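Putative membrane protein COG4129 (Clostridium difficile, PDB 3KMI) is of unproven function but may export aromatic acids across the cell membrane, this chain being its helical C-terminal domain. Local coordinates at residues 83-86 against 87-91; 41-44 against 45-49; 21-24 against 25-29. All coordinates share one frame; numbering follows the deposited sequence.

Contact 1 (83-86 against 87-91)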
# COMPACT_ATOMS: atom_id res chain seq x y z
N SER A 83 6.07 -7.28 1.50
CA SER A 83 5.23 -6.08 1.73
C SER A 83 6.03 -4.76 1.67
O SER A 83 5.56 -3.75 1.13
CB SER A 83 4.58 -6.19 3.09
OG SER A 83 3.46 -7.03 3.04
N GLN A 84 7.23 -4.77 2.25
CA GLN A 84 8.14 -3.59 2.19
C GLN A 84 8.57 -3.35 0.75
O GLN A 84 8.63 -2.22 0.33
CB GLN A 84 9.40 -3.76 3.05
CG GLN A 84 9.11 -3.95 4.57
CD GLN A 84 8.51 -2.67 5.18
OE1 GLN A 84 7.44 -2.21 4.77
NE2 GLN A 84 9.20 -2.10 6.17
N ARG A 85 8.94 -4.43 0.04
CA ARG A 85 9.36 -4.34 -1.37
C ARG A 85 8.22 -3.70 -2.22
O ARG A 85 8.49 -2.81 -3.04
CB ARG A 85 9.76 -5.74 -1.92
CG ARG A 85 10.32 -5.72 -3.37
CD ARG A 85 9.19 -5.81 -4.46
NE ARG A 85 8.16 -6.78 -4.05
CZ ARG A 85 8.32 -8.09 -4.02
NH1 ARG A 85 9.46 -8.67 -4.43
NH2 ARG A 85 7.31 -8.84 -3.60
N ASP A 86 7.00 -4.19 -2.06
CA ASP A 86 5.85 -3.59 -2.74
C ASP A 86 5.70 -2.07 -2.43
O ASP A 86 5.39 -1.28 -3.33
CB ASP A 86 4.54 -4.33 -2.38
CG ASP A 86 4.46 -5.74 -3.00
OD1 ASP A 86 5.36 -6.11 -3.78
OD2 ASP A 86 3.54 -6.50 -2.65
N ILE A 87 5.88 -1.69 -1.18
CA ILE A 87 5.71 -0.27 -0.75
C ILE A 87 6.83 0.56 -1.38
O ILE A 87 6.60 1.70 -1.80
CB ILE A 87 5.73 -0.15 0.78
CG1 ILE A 87 4.43 -0.68 1.40
CG2 ILE A 87 5.95 1.33 1.26
CD1 ILE A 87 4.56 -0.93 2.92
N LEU A 88 8.03 0.00 -1.44
CA LEU A 88 9.14 0.64 -2.18
C LEU A 88 8.77 0.92 -3.63
O LEU A 88 8.99 2.04 -4.14
CB LEU A 88 10.44 -0.19 -2.12
CG LEU A 88 11.13 -0.32 -0.74
CD1 LEU A 88 12.23 -1.43 -0.78
CD2 LEU A 88 11.71 1.04 -0.30
N GLU A 89 8.23 -0.10 -4.30
CA GLU A 89 7.75 0.11 -5.67
C GLU A 89 6.65 1.19 -5.76
O GLU A 89 6.67 1.98 -6.69
CB GLU A 89 7.24 -1.20 -6.26
CG GLU A 89 8.37 -2.16 -6.49
CD GLU A 89 7.91 -3.43 -7.19
OE1 GLU A 89 7.02 -4.13 -6.67
OE2 GLU A 89 8.40 -3.70 -8.26
N ASN A 90 5.72 1.20 -4.81
CA ASN A 90 4.70 2.25 -4.75
C ASN A 90 5.32 3.66 -4.58
O ASN A 90 4.92 4.60 -5.26
CB ASN A 90 3.69 1.99 -3.64
CG ASN A 90 2.92 0.70 -3.82
OD1 ASN A 90 2.91 0.09 -4.91
ND2 ASN A 90 2.24 0.28 -2.76
N LEU A 91 6.26 3.79 -3.65
CA LEU A 91 6.95 5.06 -3.46
C LEU A 91 7.64 5.48 -4.74
O LEU A 91 7.43 6.60 -5.21
CB LEU A 91 7.95 4.96 -2.31
CG LEU A 91 7.25 4.85 -0.96
CD1 LEU A 91 8.21 4.26 0.06
CD2 LEU A 91 6.73 6.20 -0.50
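Residues 83-86 and 87-91 are successive turns of helix 68-95, joined by four i to i+4 backbone hydrogen bonds, from Ile87 N to Ser83 O through Asn90 N to Asp86 O. The motif, beside helix 41-61, is a salt-bridge network of Arg85, Asp86 and Glu89. Arg85 NE donates to Asp86 OD1 over 2.9 Å, close to the guanidinium plane. It meets that oxygen on its anti side, 32° out of the carboxylate plane. Arg85 NH2 adds a weak bond to the same oxygen. The pair of residues i and i+1 can meet because the arginine chain folds back at chi2 (-86°) and chi3 (-41°). Glu89 runs alongside Arg85, but its link is long: Arg85 NE to Glu89 OE1 is 3.9 Å, and no N-H points at that oxygen. Asp86 and Glu89 are like charges close together, and the shared arginine would be expected to offset their repulsion. Arg85 NH1 turns instead to a hydrogen bond with Asn49 OD1 of helix 41-61. The other side of the helix is buried. Leu88 packs on helix 7-33, and Gln84 bonds through its amide to Asn170 and the backbone of Phe167. Ile87 reaches along the same side as Gln84, where Ile87 CD1 lies 3.7 Å from Gln84 OE1.

Contact 2 (41-44 against 45-49)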
# COMPACT_ATOMS: atom_id res chain seq x y z
N TYR A 41 18.46 2.73 -8.03
CA TYR A 41 17.15 2.14 -7.70
C TYR A 41 16.94 0.81 -8.41
O TYR A 41 16.59 -0.20 -7.77
CB TYR A 41 15.98 3.07 -8.04
CG TYR A 41 14.64 2.39 -7.83
CD1 TYR A 41 14.02 2.36 -6.55
CD2 TYR A 41 13.97 1.80 -8.89
CE1 TYR A 41 12.80 1.73 -6.35
CE2 TYR A 41 12.74 1.16 -8.69
CZ TYR A 41 12.16 1.14 -7.43
OH TYR A 41 10.94 0.51 -7.29
N SER A 42 17.20 0.79 -9.72
CA SER A 42 16.86 -0.38 -10.51
C SER A 42 17.70 -1.58 -10.13
O SER A 42 17.19 -2.68 -9.88
CB SER A 42 17.04 -0.10 -12.00
OG SER A 42 15.90 0.59 -12.46
N ARG A 43 19.01 -1.35 -10.12
CA ARG A 43 19.97 -2.36 -9.72
C ARG A 43 19.67 -2.84 -8.31
O ARG A 43 19.68 -4.04 -8.05
CB ARG A 43 21.40 -1.79 -9.82
CG ARG A 43 22.50 -2.73 -9.32
CD ARG A 43 22.47 -4.07 -10.05
NE ARG A 43 22.69 -3.94 -11.50
CZ ARG A 43 22.01 -4.60 -12.44
NH1 ARG A 43 21.04 -5.45 -12.10
NH2 ARG A 43 22.31 -4.40 -13.71
N ASP A 44 19.37 -1.91 -7.42
CA ASP A 44 19.20 -2.27 -6.01
C ASP A 44 17.91 -3.03 -5.73
O ASP A 44 17.87 -3.93 -4.88
CB ASP A 44 19.26 -1.03 -5.13
CG ASP A 44 20.67 -0.39 -5.10
OD1 ASP A 44 21.67 -1.09 -5.38
OD2 ASP A 44 20.76 0.82 -4.78
N LEU A 45 16.84 -2.66 -6.44
CA LEU A 45 15.60 -3.42 -6.42
C LEU A 45 15.73 -4.83 -6.99
O LEU A 45 15.23 -5.78 -6.40
CB LEU A 45 14.49 -2.66 -7.16
CG LEU A 45 13.17 -3.42 -7.32
CD1 LEU A 45 12.48 -3.64 -5.92
CD2 LEU A 45 12.23 -2.66 -8.27
N TYR A 46 16.40 -4.97 -8.12
CA TYR A 46 16.70 -6.29 -8.63
C TYR A 46 17.47 -7.16 -7.64
O TYR A 46 17.17 -8.32 -7.49
CB TYR A 46 17.48 -6.19 -9.94
CG TYR A 46 17.73 -7.55 -10.52
CD1 TYR A 46 16.66 -8.34 -11.00
CD2 TYR A 46 19.02 -8.10 -10.55
CE1 TYR A 46 16.90 -9.62 -11.54
CE2 TYR A 46 19.25 -9.38 -11.09
CZ TYR A 46 18.18 -10.13 -11.59
OH TYR A 46 18.40 -11.39 -12.11
N THR A 47 18.47 -6.60 -6.98
CA THR A 47 19.26 -7.37 -6.00
C THR A 47 18.35 -7.85 -4.85
O THR A 47 18.41 -9.01 -4.40
CB THR A 47 20.40 -6.49 -5.38
OG1 THR A 47 21.25 -6.01 -6.42
CG2 THR A 47 21.20 -7.26 -4.30
N LEU A 48 17.52 -6.95 -4.36
CA LEU A 48 16.57 -7.28 -3.30
C LEU A 48 15.57 -8.32 -3.76
O LEU A 48 15.31 -9.28 -3.03
CB LEU A 48 15.85 -6.04 -2.81
CG LEU A 48 14.56 -6.25 -1.98
CD1 LEU A 48 14.96 -6.74 -0.61
CD2 LEU A 48 13.80 -4.94 -1.85
N ASN A 49 14.99 -8.16 -4.96
CA ASN A 49 14.08 -9.17 -5.48
C ASN A 49 14.79 -10.53 -5.60
O ASN A 49 14.19 -11.57 -5.28
CB ASN A 49 13.49 -8.77 -6.85
CG ASN A 49 12.33 -7.78 -6.72
OD1 ASN A 49 11.68 -7.69 -5.67
ND2 ASN A 49 12.05 -7.07 -7.80
O HOH W 1 21.58 -6.97 -9.11
O HOH W 2 22.41 -3.69 -5.65
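Tyr41 and Leu45 form the packed side of this first part of helix 41-61. Their side chains run alongside each other, one helical turn apart. Leu45 CB lies over one face of the Tyr41 ring. Further out, Leu45 CD2 follows the phenol and comes 3.6 Å from Tyr41 OH. The ring reaches this place with CG trans to the backbone N (chi1 174°). It also stacks with Tyr92 and touches Val24 of helix 7-33, so the pair belongs to the packing between helices.

The solvent side is looser and belongs to Arg43, Tyr46 and two waters. Arg43 and Tyr46 lie side by side, with guanidinium and ring planes 76° apart. Tyr46 CD2 sits at the edge of the guanidinium, 3.7 Å from Arg43 NH1, so the two flat groups do not stack. Asp44 and Thr47 lie at the border with helix 7-33. Thr47 OG1 donates to Arg43 O over 3.0 Å, above the carbonyl plane, while Thr47 N reaches the same oxygen from the opposite face. One water donates to Thr47 OG1 and accepts a weak bond from Arg43 NH1. A second water donates to both Asp44 OD1 and Thr47 OG1, at 2.7 Å from each. Thr47 OG1 thus gives its proton to the helix and accepts from two waters, which implies a hydroxyl fixed by both backbone and solvent.

Contact 3 (21-24 against 25-29)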
# COMPACT_ATOMS: atom_id res chain seq x y z
N VAL A 21 16.40 -3.62 1.73
CA VAL A 21 15.20 -2.79 1.72
C VAL A 21 15.62 -1.33 1.98
O VAL A 21 15.19 -0.40 1.30
CB VAL A 21 14.21 -3.24 2.85
CG1 VAL A 21 13.14 -2.20 3.07
CG2 VAL A 21 13.59 -4.66 2.50
N SER A 22 16.51 -1.15 2.94
CA SER A 22 16.88 0.23 3.33
C SER A 22 17.64 0.90 2.20
O SER A 22 17.44 2.09 1.93
CB SER A 22 17.72 0.22 4.60
OG SER A 22 16.98 -0.29 5.70
N ILE A 23 18.49 0.12 1.54
CA ILE A 23 19.25 0.63 0.40
C ILE A 23 18.31 1.22 -0.68
O ILE A 23 18.55 2.31 -1.19
CB ILE A 23 20.17 -0.45 -0.22
CG1 ILE A 23 21.39 -0.65 0.68
CG2 ILE A 23 20.65 0.01 -1.58
CD1 ILE A 23 22.27 -1.90 0.34
N VAL A 24 17.26 0.48 -1.02
CA VAL A 24 16.30 0.91 -2.03
C VAL A 24 15.56 2.13 -1.48
O VAL A 24 15.28 3.05 -2.21
CB VAL A 24 15.29 -0.23 -2.42
CG1 VAL A 24 14.21 0.33 -3.37
CG2 VAL A 24 16.03 -1.42 -3.08
N LEU A 25 15.19 2.11 -0.21
CA LEU A 25 14.50 3.26 0.39
C LEU A 25 15.33 4.55 0.26
O LEU A 25 14.81 5.62 -0.10
CB LEU A 25 14.14 2.94 1.86
CG LEU A 25 13.29 4.02 2.54
CD1 LEU A 25 11.82 3.98 2.05
CD2 LEU A 25 13.30 3.88 4.10
N ILE A 26 16.61 4.45 0.57
CA ILE A 26 17.50 5.61 0.47
C ILE A 26 17.64 6.07 -1.01
O ILE A 26 17.72 7.27 -1.29
CB ILE A 26 18.88 5.27 1.09
CG1 ILE A 26 18.73 5.12 2.61
CG2 ILE A 26 19.94 6.28 0.71
CD1 ILE A 26 19.79 4.20 3.27
N ASP A 27 17.67 5.10 -1.94
CA ASP A 27 17.67 5.46 -3.38
C ASP A 27 16.47 6.32 -3.68
O ASP A 27 16.60 7.29 -4.42
CB ASP A 27 17.57 4.25 -4.31
CG ASP A 27 18.78 3.38 -4.29
OD1 ASP A 27 19.85 3.88 -3.90
OD2 ASP A 27 18.67 2.19 -4.69
N ILE A 28 15.31 5.94 -3.14
CA ILE A 28 14.08 6.73 -3.31
C ILE A 28 14.22 8.19 -2.77
O ILE A 28 13.95 9.18 -3.49
CB ILE A 28 12.83 6.00 -2.74
CG1 ILE A 28 12.49 4.81 -3.65
CG2 ILE A 28 11.64 6.95 -2.65
CD1 ILE A 28 11.73 3.67 -2.91
N ALA A 29 14.69 8.32 -1.55
CA ALA A 29 14.94 9.66 -0.97
C ALA A 29 15.85 10.51 -1.91
O ALA A 29 15.63 11.71 -2.05
CB ALA A 29 15.58 9.55 0.40
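Residues 21-24 and 25-29 are consecutive turns of helix 7-33, linked by regular i to i+4 backbone hydrogen bonds from Leu25 N to Val21 O through Ile28 N to Val24 O. The bond from Ile26 N to Ser22 O is 2.8 Å long. Side-chain contact between the turns is slight. Val24 and Ile28 meet at an oblique angle, with Val24 CG1 4.2 Å from Ile28 CD1. Ile26 folds back over the preceding turn, since its CG1 stands beside its own backbone N (chi1 -69°). This sets Ile26 CD1 3.4 Å from Ser22 O. Most of these side chains serve neighbouring helices of the bundle. Val21, Val24, Leu25 and Ile28 all touch Leu88 of helix 68-95, and Leu25 also packs on Ile112 and Ile115. Ser22 OG is held by hydrogen bonds with Gln18 O and Arg171 NH2. On the more open side, Asp27 bends back over Ile23, with Asp27 CG 3.3 Å from Ile23 O and Asp27 OD2 4.3 Å from Ile23 CG2. Asp27 OD2 also comes within 2.5 Å of Asp44 OD2 in helix 41-61. Two charged carboxylates would hardly sit so near, so the approach is consistent with one of them being protonated.

Overall arrangement
The contacts lie on the first three helices of one all-helical domain. Along the chain the order is contact 3 on helix 7-33, contact 2 on helix 41-61 and contact 1 on helix 68-95. Contact 3 has its centre about 10 Å from that of each other contact; the centres of contacts 1 and 2 are about 12 Å apart. All three touch one another. Contacts 1 and 3 meet through apolar packing. Contacts 1 and 2 combine packing with a polar tie. Contacts 2 and 3 meet through packing and a close pair of carboxylates. Each contact is internal to its helix; their outward side chains pack the first three of the six helices against one another.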